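Local coordinates for protein precorrin-6A reductase (Rhodobacter capsulatus, PDB 4X7G) that catalyses the NADPH-dependent reduction of precorrin-6A on the pathway to cobalamin, with the cofactor and the reduced tetrapyrrole bound together between two Rossmann-fold domains, at residues E12-L16 and A96-A100; T2-G8 and S66-T72. One frame throughout, in Å; residues are numbered along the deposited sequence.

Contact 1: E12-L16 and A96-A100; sequences EASRL and AFERA. With 3Y8 (3-[(1R,2S,3S,7S,11S,16S,17R,18R,19R)-2,7,12,18-tetrakis(2-hydroxy-2-oxoethyl)-3,13-bis(3-hydroxy-3-oxopropyl)-1,2,5,7,11,17-hexamethyl-17-(3-oxidanyl-3-oxidanylidene-prop-1-enyl)-3,6,8,10,15,16,18,19,21,24-decahydrocorrin-8-yl]propanoic acid), chain C.
The F97 ring takes E12 over one face and L16 at its edge. CB of E12 stands 3.7 Å from the ring centroid, a CH-pi contact displaced toward the rim. CB of L16 lies near the ring plane, 4.2 Å from CE2 of F97. The interface joins the first helix of a Rossmann fold, 11-22, to the end of strand 93-97 and the loop after it. With CG of F97 anti to the backbone N (chi1 -177°), the ring reaches toward helix 11-22, where I69 and V237 add to its apolar surroundings.

Beyond the ring, E12 reaches R99, their side chains crossing at about a right angle. OE2 sits over one face of the guanidinium, 3.4 Å from NH1, so the salt bridge works through charge alone and no N-H points at the oxygen; its hydrogen bond comes instead from the backbone N of A201. R15, another arginine near R99, probably adds to the positive field about this carboxylate. On the ligand side of the same helix, S14 binds the reduced tetrapyrrole: its OG, also hydrogen-bonded to NE2 of Q41, donates to carboxylate oxygen O45 of 3Y8 at 2.8 Å.

Contact 2: T2-G8 and S66-T72; sequences TRLLVLG and SHVIDAT. With NAP (NADP nicotinamide-adenine-dinucleotide phosphate), chain B.
S66 OG has two partners, one across the strands and one beside it in sequence: it accepts a nearly straight hydrogen bond from the backbone N of R3 (2.8 Å, 170° at the hydrogen) and shares another with ND1 of H67, in which either could donate. These bonds start the pairing of strands 4-7 and 67-70, the two central parallel neighbours of a Rossmann-type sheet. S66 returns a bond from its own backbone N to O of R3, and its chi1 of 58°, placing OG between the backbone N and the carbonyl carbon, turns the hydroxyl back onto R3. Without the hydroxyl, as with an alanine here, the R3 amide and H67 ND1 would probably each lose a partner, and the imidazole one hold on its rotation.

From here the parallel ladder is regular through L7 N: L5 N donates to H67 O, L5 O accepts from I69 N, and L7 N donates to I69 O. The closing bond, from A71 N to L7 O, is markedly bent, 133° at the hydrogen. L4 and H67 lie on one face of the sheet, where CD2 of L4 packs 3.7 Å from CB of H67; L7 and V68 meet on the other, CD1 to CG1 at 4.1 Å, facing helix 77-90.

At the carboxyl ends the strands turn into the NADP site. D70 OD1 accepts from T72 N, forming an Asx turn, and from T72 OG1 at 2.8 Å through its syn lone pair; D70 OD2 is held by R228 and S80. The turn probably helps fix T72, whose CG2 packs 3.6 Å from CB of L7 and whose CA lies beside the nicotinamide ribose. Next to it the carbonyl of G8 faces the same sugar and accepts a hydrogen bond from O2D of NADP at 3.0 Å.

Contacts 1 and 2 show how a Rossmann domain builds two binding surfaces around the carboxyl ends of its central strands. Their centres lie 11 Å apart, and their segments alternate along the chain: 2-8, 12-16, 66-72, 96-100. Strand 4-7 leads directly into helix 11-22, while strands 67-70 and 93-97 are neighbours in the six-stranded parallel sheet. The two contacts touch where A13 CB packs on G8 and A71, where L16 meets I69, and where F97 N probably bonds to D70 O. The strand ends of contact 2 thus reach NADP and the helix of contact 1 reaches the tetrapyrrole, consistent with a layout that brings cofactor and precorrin together.

Contact 1: E12-L16 and A96-A100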
ATOM      1  N   GLU A  12       4.086  -2.051  -6.772  1.00 10.84           N
ATOM      2  CA  GLU A  12       4.481  -1.068  -7.784  1.00 10.18           C
ATOM      3  C   GLU A  12       5.895  -0.568  -7.482  1.00 10.40           C
ATOM      4  O   GLU A  12       6.714  -0.400  -8.415  1.00 10.57           O
ATOM      5  CB  GLU A  12       3.427   0.057  -7.847  1.00 11.38           C
ATOM      6  CG  GLU A  12       2.116  -0.396  -8.514  1.00 12.02           C
ATOM      7  CD  GLU A  12       1.346  -1.541  -7.788  1.00 12.70           C
ATOM      8  OE1 GLU A  12       1.260  -1.509  -6.564  1.00 12.13           O
ATOM      9  OE2 GLU A  12       0.864  -2.477  -8.465  1.00 12.91           O
ATOM     10  N   ALA A  13       6.144  -0.159  -6.244  1.00  9.88           N
ATOM     11  CA  ALA A  13       7.472   0.323  -5.890  1.00 10.16           C
ATOM     12  C   ALA A  13       8.546  -0.728  -6.177  1.00 10.44           C
ATOM     13  O   ALA A  13       9.651  -0.402  -6.628  1.00 10.54           O
ATOM     14  CB  ALA A  13       7.539   0.722  -4.449  1.00 10.51           C
ATOM     15  N   SER A  14       8.289  -1.981  -5.834  1.00 10.37           N
ATOM     16  CA  SER A  14       9.284  -3.040  -6.114  1.00 10.62           C
ATOM     17  C   SER A  14       9.518  -3.235  -7.548  1.00 11.14           C
ATOM     18  O   SER A  14      10.706  -3.388  -7.972  1.00 11.34           O
ATOM     19  CB  SER A  14       8.780  -4.347  -5.454  1.00 12.19           C
ATOM     20  OG  SER A  14       8.742  -4.213  -4.058  1.00 12.46           O
ATOM     21  N   ARG A  15       8.523  -3.189  -8.382  1.00 10.95           N
ATOM     22  CA  ARG A  15       8.692  -3.331  -9.807  1.00 10.57           C
ATOM     23  C   ARG A  15       9.461  -2.145 -10.337  1.00 11.01           C
ATOM     24  O   ARG A  15      10.342  -2.322 -11.241  1.00 12.34           O
ATOM     25  CB  ARG A  15       7.358  -3.438 -10.463  1.00 13.32           C
ATOM     26  CG  ARG A  15       6.653  -4.758 -10.144  1.00 15.57           C
ATOM     27  CD  ARG A  15       5.343  -4.854 -10.954  1.00 22.17           C
ATOM     28  NE  ARG A  15       4.670  -6.138 -10.676  1.00 28.99           N
ATOM     29  CZ  ARG A  15       3.402  -6.477 -11.020  1.00 25.70           C
ATOM     30  NH1 ARG A  15       2.569  -5.635 -11.661  1.00 26.99           N
ATOM     31  NH2 ARG A  15       2.997  -7.707 -10.694  1.00 31.51           N
ATOM     32  N   LEU A  16       9.178  -0.954  -9.824  1.00 10.33           N
ATOM     33  CA  LEU A  16       9.919   0.226 -10.277  1.00 10.16           C
ATOM     34  C   LEU A  16      11.396   0.128  -9.874  1.00 10.17           C
ATOM     35  O   LEU A  16      12.291   0.468 -10.660  1.00 10.82           O
ATOM     36  CB  LEU A  16       9.305   1.464  -9.683  1.00 10.31           C
ATOM     37  CG  LEU A  16      10.041   2.773 -10.027  1.00 11.24           C
ATOM     38  CD1 LEU A  16      10.176   3.026 -11.522  1.00 12.39           C
ATOM     39  CD2 LEU A  16       9.347   3.925  -9.315  1.00 10.95           C
ATOM     40  N   ALA A  96       3.449  10.523  -8.409  1.00 11.90           N
ATOM     41  CA  ALA A  96       2.953   9.375  -7.602  1.00 12.86           C
ATOM     42  C   ALA A  96       2.676   8.244  -8.513  1.00 12.45           C
ATOM     43  O   ALA A  96       1.874   8.341  -9.419  1.00 14.75           O
ATOM     44  CB  ALA A  96       1.658   9.778  -6.845  1.00 14.73           C
ATOM     45  N   PHE A  97       3.267   7.079  -8.232  1.00 12.19           N
ATOM     46  CA  PHE A  97       3.018   5.877  -8.928  1.00 11.82           C
ATOM     47  C   PHE A  97       1.955   5.126  -8.203  1.00 13.58           C
ATOM     48  O   PHE A  97       2.179   4.439  -7.195  1.00 16.02           O
ATOM     49  CB  PHE A  97       4.284   5.011  -9.005  1.00 12.20           C
ATOM     50  CG  PHE A  97       4.154   3.742  -9.773  1.00 12.15           C
ATOM     51  CD1 PHE A  97       3.042   3.418 -10.575  1.00 12.40           C
ATOM     52  CD2 PHE A  97       5.193   2.778  -9.798  1.00 11.90           C
ATOM     53  CE1 PHE A  97       2.988   2.220 -11.307  1.00 13.57           C
ATOM     54  CE2 PHE A  97       5.176   1.652 -10.549  1.00 13.14           C
ATOM     55  CZ  PHE A  97       4.075   1.343 -11.253  1.00 13.78           C
ATOM     56  N   GLU A  98       0.745   5.368  -8.656  1.00 15.04           N
ATOM     57  CA  GLU A  98      -0.436   4.643  -8.108  1.00 20.56           C
ATOM     58  C   GLU A  98      -1.422   4.388  -9.190  1.00 17.18           C
ATOM     59  O   GLU A  98      -1.673   5.254 -10.075  1.00 17.16           O
ATOM     60  CB  GLU A  98      -1.004   5.324  -6.975  1.00 25.42           C
ATOM     61  CG  GLU A  98      -1.570   6.663  -7.207  1.00 26.75           C
ATOM     62  CD  GLU A  98      -2.713   7.065  -6.185  1.00 29.85           C
ATOM     63  OE1 GLU A  98      -2.726   6.736  -4.957  1.00 35.22           O
ATOM     64  OE2 GLU A  98      -3.557   7.864  -6.580  1.00 28.12           O
ATOM     65  N   ARG A  99      -1.933   3.198  -9.144  1.00 14.70           N
ATOM     66  CA  ARG A  99      -2.770   2.627 -10.219  1.00 16.00           C
ATOM     67  C   ARG A  99      -4.201   3.112  -9.913  1.00 13.41           C
ATOM     68  O   ARG A  99      -4.480   3.711  -8.871  1.00 14.21           O
ATOM     69  CB  ARG A  99      -2.723   1.140 -10.271  1.00 15.70           C
ATOM     70  CG  ARG A  99      -1.328   0.647 -10.517  1.00 20.51           C
ATOM     71  CD  ARG A  99      -1.309  -0.621  -9.902  1.00 32.70           C
ATOM     72  NE  ARG A  99      -1.674  -1.632 -10.776  1.00 30.33           N
ATOM     73  CZ  ARG A  99      -0.795  -2.209 -11.589  1.00 37.27           C
ATOM     74  NH1 ARG A  99       0.415  -1.694 -11.732  1.00 38.26           N
ATOM     75  NH2 ARG A  99      -1.140  -3.234 -12.335  1.00 38.98           N
ATOM     76  N   ALA A 100      -5.058   2.991 -10.903  1.00 15.13           N
ATOM     77  CA  ALA A 100      -6.451   3.336 -10.715  1.00 14.06           C
ATOM     78  C   ALA A 100      -7.033   2.473  -9.591  1.00 12.53           C
ATOM     79  O   ALA A 100      -6.596   1.325  -9.374  1.00 13.64           O
ATOM     80  CB  ALA A 100      -7.195   3.039 -11.966  1.00 17.04           C
TER
HETATM   81  C48 3Y8 C 302       6.728  -2.226   5.190  1.00 12.87           C
HETATM   82  C47 3Y8 C 302       7.629  -4.508   3.132  1.00 12.90           C
HETATM   83  C43 3Y8 C 302       6.569  -6.337  -2.686  1.00 16.83           C
HETATM   84  C42 3Y8 C 302       5.524  -6.529  -1.506  1.00 13.86           C
HETATM   85  C41 3Y8 C 302       4.746  -5.227  -1.511  1.00 13.64           C
HETATM   86  C38 3Y8 C 302       1.225  -3.528  -1.754  1.00 15.35           C
HETATM   87  C37 3Y8 C 302       1.472  -4.973  -1.951  1.00 14.62           C
HETATM   88  C36 3Y8 C 302       2.212  -7.225  -1.135  1.00 15.60           C
HETATM   89  C35 3Y8 C 302      -0.566  -6.249  -0.070  1.00 12.30           C
HETATM   90  C32 3Y8 C 302      -4.194  -8.379   2.344  1.00 14.08           C
HETATM   91  C31 3Y8 C 302      -3.811  -6.839   2.340  1.00 14.99           C
HETATM   92  C2  3Y8 C 302      -1.974  -4.137   3.494  1.00 12.47           C
HETATM   93  C1  3Y8 C 302      -0.503  -4.130   4.042  1.00 14.09           C
HETATM   94  C4  3Y8 C 302      -0.421  -5.115   1.956  1.00 12.84           C
HETATM   95  C5  3Y8 C 302       0.182  -5.588   0.852  1.00 13.92           C
HETATM   96  C7  3Y8 C 302       2.192  -5.711  -0.751  1.00 13.63           C
HETATM   97  C8  3Y8 C 302       3.595  -5.265  -0.511  1.00 12.36           C
HETATM   98  C6  3Y8 C 302       1.575  -5.453   0.501  1.00 13.29           C
HETATM   99  C3  3Y8 C 302      -1.890  -5.188   2.372  1.00 12.72           C
HETATM  100  C11 3Y8 C 302       5.034  -4.808   2.981  1.00 12.64           C
HETATM  101  C12 3Y8 C 302       6.193  -4.163   3.557  1.00 11.28           C
HETATM  102  C13 3Y8 C 302       5.857  -3.252   4.459  1.00 11.89           C
HETATM  103  C14 3Y8 C 302       4.411  -3.286   4.591  1.00 11.82           C
HETATM  104  C15 3Y8 C 302       3.691  -2.486   5.452  1.00 13.46           C
HETATM  105  C16 3Y8 C 302       2.229  -2.589   5.487  1.00 14.19           C
HETATM  106  C17 3Y8 C 302       1.363  -2.018   6.577  1.00 13.73           C
HETATM  107  C18 3Y8 C 302      -0.055  -2.485   6.119  1.00 13.74           C
HETATM  108  C19 3Y8 C 302       0.075  -2.812   4.567  1.00 14.37           C
HETATM  109  C20 3Y8 C 302      -0.280  -5.272   5.039  1.00 14.08           C
HETATM  110  C21 3Y8 C 302       8.183  -5.765   3.929  1.00 13.75           C
HETATM  111  C24 3Y8 C 302       5.074  -6.334   3.108  1.00 13.39           C
HETATM  112  C25 3Y8 C 302      -3.023  -4.521   4.552  1.00 13.55           C
HETATM  113  C26 3Y8 C 302      -2.300  -2.799   2.814  1.00 14.59           C
HETATM  114  O59 3Y8 C 302       1.491  -6.266   9.270  1.00 16.45           O
HETATM  115  C57 3Y8 C 302       2.067  -5.113   9.062  1.00 18.01           C
HETATM  116  O58 3Y8 C 302       2.913  -4.540   9.796  1.00 20.98           O
HETATM  117  C56 3Y8 C 302       1.512  -4.345   7.893  1.00 15.96           C
HETATM  118  C55 3Y8 C 302       1.706  -2.796   7.936  1.00 15.13           C
HETATM  119  C54 3Y8 C 302       1.494  -0.519   6.706  1.00 14.30           C
HETATM  120  C60 3Y8 C 302      -1.214  -1.506   6.303  1.00 15.00           C
HETATM  121  C61 3Y8 C 302      -1.642  -1.233   7.670  1.00 14.61           C
HETATM  122  O62 3Y8 C 302      -2.413  -0.210   7.809  1.00 17.22           O
HETATM  123  O63 3Y8 C 302      -1.312  -1.975   8.635  1.00 14.14           O
HETATM  124  N24 3Y8 C 302       1.532  -2.920   4.386  1.00 13.18           N
HETATM  125  N23 3Y8 C 302       3.947  -4.228   3.724  1.00 12.32           N
HETATM  126  C49 3Y8 C 302       6.688  -0.890   4.437  1.00 14.30           C
HETATM  127  C50 3Y8 C 302       7.552   0.206   4.968  1.00 13.88           C
HETATM  128  O51 3Y8 C 302       8.199   0.049   6.029  1.00 14.18           O
HETATM  129  O52 3Y8 C 302       7.637   1.225   4.190  1.00 14.02           O
HETATM  130  O23 3Y8 C 302       8.757  -6.625   3.229  1.00 16.05           O
HETATM  131  O22 3Y8 C 302       8.005  -5.797   5.123  1.00 15.37           O
HETATM  132  C10 3Y8 C 302       4.898  -4.343   1.495  1.00 13.34           C
HETATM  133  C9  3Y8 C 302       3.722  -4.912   0.780  1.00 12.11           C
HETATM  134  N22 3Y8 C 302       2.486  -5.072   1.420  1.00 13.17           N
HETATM  135  O44 3Y8 C 302       6.126  -6.581  -3.817  1.00 18.13           O
HETATM  136  O45 3Y8 C 302       7.674  -6.178  -2.367  1.00 19.70           O
HETATM  137  O39 3Y8 C 302       1.290  -2.839  -2.821  1.00 16.16           O
HETATM  138  O40 3Y8 C 302       0.838  -3.116  -0.663  1.00 16.96           O
HETATM  139  N21 3Y8 C 302       0.272  -4.539   2.877  1.00 14.15           N
HETATM  140  C27 3Y8 C 302      -3.681  -2.795   2.096  1.00 14.35           C
HETATM  141  O28 3Y8 C 302      -4.656  -2.502   2.800  1.00 17.16           O
HETATM  142  O29 3Y8 C 302      -3.758  -3.076   0.904  1.00 14.81           O
HETATM  143  C30 3Y8 C 302      -2.340  -6.671   2.570  1.00 13.77           C
HETATM  144  O34 3Y8 C 302      -3.979  -8.961   3.471  1.00 16.73           O
HETATM  145  O33 3Y8 C 302      -4.774  -8.656   1.294  1.00 15.65           O

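Contact 2: T2-G8 and S66-T72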
ATOM      1  N   THR A   2      21.109  13.444 -12.009  1.00 15.46           N
ATOM      2  CA  THR A   2      19.930  12.607 -11.667  1.00 13.33           C
ATOM      3  C   THR A   2      20.238  11.873 -10.444  1.00 14.07           C
ATOM      4  O   THR A   2      21.255  11.189 -10.320  1.00 14.73           O
ATOM      5  CB  THR A   2      19.665  11.674 -12.786  1.00 13.83           C
ATOM      6  OG1 THR A   2      18.395  10.913 -12.532  1.00 19.30           O
ATOM      7  CG2 THR A   2      20.730  10.714 -13.019  1.00 25.99           C
ATOM      8  N   ARG A   3      19.327  11.914  -9.472  1.00 12.40           N
ATOM      9  CA  ARG A   3      19.394  11.063  -8.297  1.00 12.56           C
ATOM     10  C   ARG A   3      17.937  10.875  -7.817  1.00 12.40           C
ATOM     11  O   ARG A   3      17.335  11.860  -7.347  1.00 13.32           O
ATOM     12  CB  ARG A   3      20.283  11.585  -7.179  1.00 15.57           C
ATOM     13  CG  ARG A   3      20.489  10.504  -6.085  1.00 17.30           C
ATOM     14  CD  ARG A   3      21.614  10.846  -5.102  1.00 19.75           C
ATOM     15  NE  ARG A   3      21.880   9.828  -4.090  1.00 20.90           N
ATOM     16  CZ  ARG A   3      22.501   8.664  -4.253  1.00 24.48           C
ATOM     17  NH1 ARG A   3      22.537   7.942  -3.107  1.00 24.63           N
ATOM     18  NH2 ARG A   3      23.101   8.263  -5.424  1.00 23.63           N
ATOM     19  N   LEU A   4      17.389   9.688  -7.985  1.00 10.98           N
ATOM     20  CA  LEU A   4      15.992   9.450  -7.707  1.00  9.76           C
ATOM     21  C   LEU A   4      15.775   8.994  -6.333  1.00 10.50           C
ATOM     22  O   LEU A   4      16.594   8.228  -5.769  1.00 12.01           O
ATOM     23  CB  LEU A   4      15.519   8.417  -8.690  1.00 10.76           C
ATOM     24  CG  LEU A   4      15.797   8.627 -10.201  1.00 11.36           C
ATOM     25  CD1 LEU A   4      15.244   7.480 -11.032  1.00 11.14           C
ATOM     26  CD2 LEU A   4      15.306   9.973 -10.656  1.00 12.89           C
ATOM     27  N   LEU A   5      14.620   9.355  -5.768  1.00 10.54           N
ATOM     28  CA  LEU A   5      14.140   8.780  -4.484  1.00 10.11           C
ATOM     29  C   LEU A   5      12.832   8.078  -4.786  1.00 10.54           C
ATOM     30  O   LEU A   5      11.901   8.703  -5.271  1.00 11.05           O
ATOM     31  CB  LEU A   5      13.932   9.883  -3.429  1.00 11.31           C
ATOM     32  CG  LEU A   5      13.347   9.413  -2.101  1.00 12.44           C
ATOM     33  CD1 LEU A   5      14.279   8.508  -1.376  1.00 13.34           C
ATOM     34  CD2 LEU A   5      13.017  10.628  -1.275  1.00 14.00           C
ATOM     35  N   VAL A   6      12.773   6.804  -4.454  1.00  9.73           N
ATOM     36  CA  VAL A   6      11.528   6.027  -4.567  1.00  9.54           C
ATOM     37  C   VAL A   6      11.006   5.787  -3.181  1.00 10.25           C
ATOM     38  O   VAL A   6      11.638   5.107  -2.388  1.00 10.15           O
ATOM     39  CB  VAL A   6      11.765   4.706  -5.286  1.00 10.39           C
ATOM     40  CG1 VAL A   6      10.472   3.897  -5.306  1.00 11.82           C
ATOM     41  CG2 VAL A   6      12.363   4.903  -6.679  1.00 11.88           C
ATOM     42  N   LEU A   7       9.855   6.391  -2.892  1.00  9.90           N
ATOM     43  CA  LEU A   7       9.166   6.098  -1.657  1.00 10.86           C
ATOM     44  C   LEU A   7       8.402   4.809  -1.883  1.00 11.15           C
ATOM     45  O   LEU A   7       7.553   4.759  -2.792  1.00 10.91           O
ATOM     46  CB  LEU A   7       8.248   7.259  -1.233  1.00 10.99           C
ATOM     47  CG  LEU A   7       8.950   8.629  -1.127  1.00 12.50           C
ATOM     48  CD1 LEU A   7       7.862   9.702  -0.859  1.00 13.12           C
ATOM     49  CD2 LEU A   7      10.004   8.612  -0.073  1.00 14.24           C
ATOM     50  N   GLY A   8       8.695   3.760  -1.106  1.00 10.45           N
ATOM     51  CA  GLY A   8       8.247   2.432  -1.420  1.00 10.80           C
ATOM     52  C   GLY A   8       7.184   1.885  -0.532  1.00 12.48           C
ATOM     53  O   GLY A   8       6.446   2.645   0.098  1.00 13.05           O
ATOM     54  N   SER A  66      16.964  14.665  -7.330  1.00 12.80           N
ATOM     55  CA  SER A  66      16.403  15.390  -8.403  1.00 12.17           C
ATOM     56  C   SER A  66      14.956  15.156  -8.668  1.00 12.18           C
ATOM     57  O   SER A  66      14.252  16.016  -9.237  1.00 13.91           O
ATOM     58  CB  SER A  66      17.186  15.066  -9.686  1.00 12.83           C
ATOM     59  OG  SER A  66      17.195  13.681 -10.011  1.00 12.88           O
ATOM     60  N   HIS A  67      14.464  13.958  -8.380  1.00 11.42           N
ATOM     61  CA  HIS A  67      13.112  13.520  -8.687  1.00 11.08           C
ATOM     62  C   HIS A  67      12.711  12.566  -7.591  1.00 11.49           C
ATOM     63  O   HIS A  67      13.501  11.683  -7.167  1.00 11.57           O
ATOM     64  CB  HIS A  67      12.992  12.776 -10.037  1.00 11.43           C
ATOM     65  CG  HIS A  67      13.532  13.518 -11.203  1.00 11.79           C
ATOM     66  ND1 HIS A  67      14.871  13.650 -11.432  1.00 12.19           N
ATOM     67  CD2 HIS A  67      12.884  14.155 -12.189  1.00 12.25           C
ATOM     68  CE1 HIS A  67      15.013  14.409 -12.506  1.00 13.82           C
ATOM     69  NE2 HIS A  67      13.831  14.669 -13.037  1.00 13.96           N
ATOM     70  N   VAL A  68      11.434  12.638  -7.200  1.00 11.19           N
ATOM     71  CA  VAL A  68      10.819  11.712  -6.283  1.00 10.55           C
ATOM     72  C   VAL A  68       9.695  10.971  -7.008  1.00 10.72           C
ATOM     73  O   VAL A  68       8.834  11.578  -7.604  1.00 10.65           O
ATOM     74  CB  VAL A  68      10.226  12.422  -5.057  1.00 11.04           C
ATOM     75  CG1 VAL A  68       9.518  11.448  -4.121  1.00 11.96           C
ATOM     76  CG2 VAL A  68      11.326  13.153  -4.311  1.00 13.00           C
ATOM     77  N   ILE A  69       9.710   9.635  -6.879  1.00 10.29           N
ATOM     78  CA  ILE A  69       8.544   8.808  -7.242  1.00  9.75           C
ATOM     79  C   ILE A  69       7.932   8.299  -5.969  1.00 10.31           C
ATOM     80  O   ILE A  69       8.552   7.556  -5.222  1.00 10.90           O
ATOM     81  CB  ILE A  69       8.893   7.637  -8.168  1.00 10.15           C
ATOM     82  CG1 ILE A  69       9.622   8.158  -9.417  1.00 11.27           C
ATOM     83  CG2 ILE A  69       7.581   6.914  -8.515  1.00 11.42           C
ATOM     84  CD1 ILE A  69       8.860   9.085 -10.303  1.00 13.75           C
ATOM     85  N   ASP A  70       6.723   8.813  -5.710  1.00 10.61           N
ATOM     86  CA  ASP A  70       5.980   8.375  -4.550  1.00 10.68           C
ATOM     87  C   ASP A  70       5.208   7.129  -4.909  1.00  9.97           C
ATOM     88  O   ASP A  70       4.124   7.211  -5.481  1.00 11.31           O
ATOM     89  CB  ASP A  70       5.025   9.494  -4.088  1.00 11.33           C
ATOM     90  CG  ASP A  70       4.093   9.034  -3.013  1.00 12.34           C
ATOM     91  OD1 ASP A  70       4.276   7.933  -2.469  1.00 11.77           O
ATOM     92  OD2 ASP A  70       3.115   9.811  -2.728  1.00 13.76           O
ATOM     93  N   ALA A  71       5.759   5.954  -4.599  1.00 10.25           N
ATOM     94  CA  ALA A  71       5.138   4.657  -4.854  1.00  9.94           C
ATOM     95  C   ALA A  71       4.673   4.045  -3.559  1.00 10.21           C
ATOM     96  O   ALA A  71       4.673   2.838  -3.409  1.00 11.56           O
ATOM     97  CB  ALA A  71       6.057   3.755  -5.649  1.00 10.76           C
ATOM     98  N   THR A  72       4.322   4.900  -2.610  1.00 10.10           N
ATOM     99  CA  THR A  72       3.721   4.386  -1.353  1.00 10.69           C
ATOM    100  C   THR A  72       2.276   3.904  -1.620  1.00 10.16           C
ATOM    101  O   THR A  72       1.630   4.197  -2.588  1.00 11.88           O
ATOM    102  CB  THR A  72       3.742   5.442  -0.271  1.00 10.55           C
ATOM    103  OG1 THR A  72       2.835   6.545  -0.574  1.00 12.21           O
ATOM    104  CG2 THR A  72       5.125   5.960   0.043  1.00 11.79           C
TER
HETATM  105  PA  NAP B 301       1.508   7.131   6.440  1.00 15.82           P
HETATM  106  O1A NAP B 301       0.462   7.112   7.545  1.00 18.47           O
HETATM  107  O2A NAP B 301       1.223   7.844   5.306  1.00 15.80           O
HETATM  108  O5B NAP B 301       2.886   7.567   6.971  1.00 17.88           O
HETATM  109  C5B NAP B 301       3.209   7.948   8.323  1.00 17.73           C
HETATM  110  C4B NAP B 301       4.639   8.395   8.507  1.00 15.94           C
HETATM  111  O4B NAP B 301       5.533   7.232   8.217  1.00 16.40           O
HETATM  112  C3B NAP B 301       5.138   9.353   7.459  1.00 16.66           C
HETATM  113  O3B NAP B 301       4.731  10.685   7.782  1.00 20.16           O
HETATM  114  C2B NAP B 301       6.594   9.127   7.408  1.00 16.37           C
HETATM  115  O2B NAP B 301       7.206   9.599   8.623  1.00 17.83           O
HETATM  116  C1B NAP B 301       6.697   7.691   7.494  1.00 14.98           C
HETATM  117  N9A NAP B 301       6.691   6.962   6.197  1.00 14.67           N
HETATM  118  C8A NAP B 301       5.616   6.452   5.505  1.00 13.63           C
HETATM  119  N7A NAP B 301       6.024   5.846   4.357  1.00 13.82           N
HETATM  120  C5A NAP B 301       7.372   6.077   4.322  1.00 12.63           C
HETATM  121  C6A NAP B 301       8.389   5.693   3.368  1.00 12.56           C
HETATM  122  N6A NAP B 301       8.122   4.904   2.317  1.00 13.41           N
HETATM  123  N1A NAP B 301       9.668   6.071   3.581  1.00 13.34           N
HETATM  124  C2A NAP B 301       9.925   6.844   4.711  1.00 15.07           C
HETATM  125  N3A NAP B 301       9.109   7.244   5.686  1.00 13.99           N
HETATM  126  C4A NAP B 301       7.831   6.826   5.458  1.00 13.42           C
HETATM  127  O3  NAP B 301       1.846   5.647   5.908  1.00 19.20           O
HETATM  128  PN  NAP B 301       1.665   4.163   6.570  1.00 17.41           P
HETATM  129  O1N NAP B 301       0.243   3.659   6.363  1.00 19.51           O
HETATM  130  O2N NAP B 301       2.208   4.133   7.932  1.00 19.97           O
HETATM  131  O5D NAP B 301       2.540   3.270   5.549  1.00 17.56           O
HETATM  132  C5D NAP B 301       3.834   2.768   5.990  1.00 17.48           C
HETATM  133  C4D NAP B 301       4.461   2.118   4.857  1.00 16.47           C
HETATM  134  O4D NAP B 301       3.779   0.913   4.559  1.00 18.13           O
HETATM  135  C3D NAP B 301       4.628   2.964   3.572  1.00 16.48           C
HETATM  136  O3D NAP B 301       5.898   2.782   2.928  1.00 17.01           O
HETATM  137  C2D NAP B 301       3.512   2.415   2.685  1.00 16.88           C
HETATM  138  O2D NAP B 301       3.713   2.443   1.326  1.00 15.31           O
HETATM  139  C1D NAP B 301       3.425   0.952   3.197  1.00 17.56           C
HETATM  140  N1N NAP B 301       2.131   0.459   3.094  1.00 15.35           N
HETATM  141  C2N NAP B 301       1.101   0.896   3.470  1.00 31.10           C
HETATM  142  C3N NAP B 301       0.140   0.042   3.063  1.00 28.40           C
HETATM  143  C7N NAP B 301      -0.908   0.949   3.661  1.00 29.76           C
HETATM  144  O7N NAP B 301      -0.166   1.966   4.123  1.00 18.32           O
HETATM  145  N7N NAP B 301      -2.278   0.638   3.609  1.00 17.58           N
HETATM  146  C4N NAP B 301       0.469  -1.235   2.223  1.00 29.80           C
HETATM  147  C5N NAP B 301       1.834  -1.748   1.801  1.00 13.88           C
HETATM  148  C6N NAP B 301       2.519  -0.674   2.329  1.00 28.11           C
HETATM  149  P2B NAP B 301       7.888  11.084   8.665  1.00 22.60           P
HETATM  150  O1X NAP B 301       8.639  10.942   9.965  1.00 25.32           O
HETATM  151  O2X NAP B 301       8.642  11.296   7.484  1.00 21.10           O
HETATM  152  O3X NAP B 301       6.793  12.180   8.503  1.00 27.76           O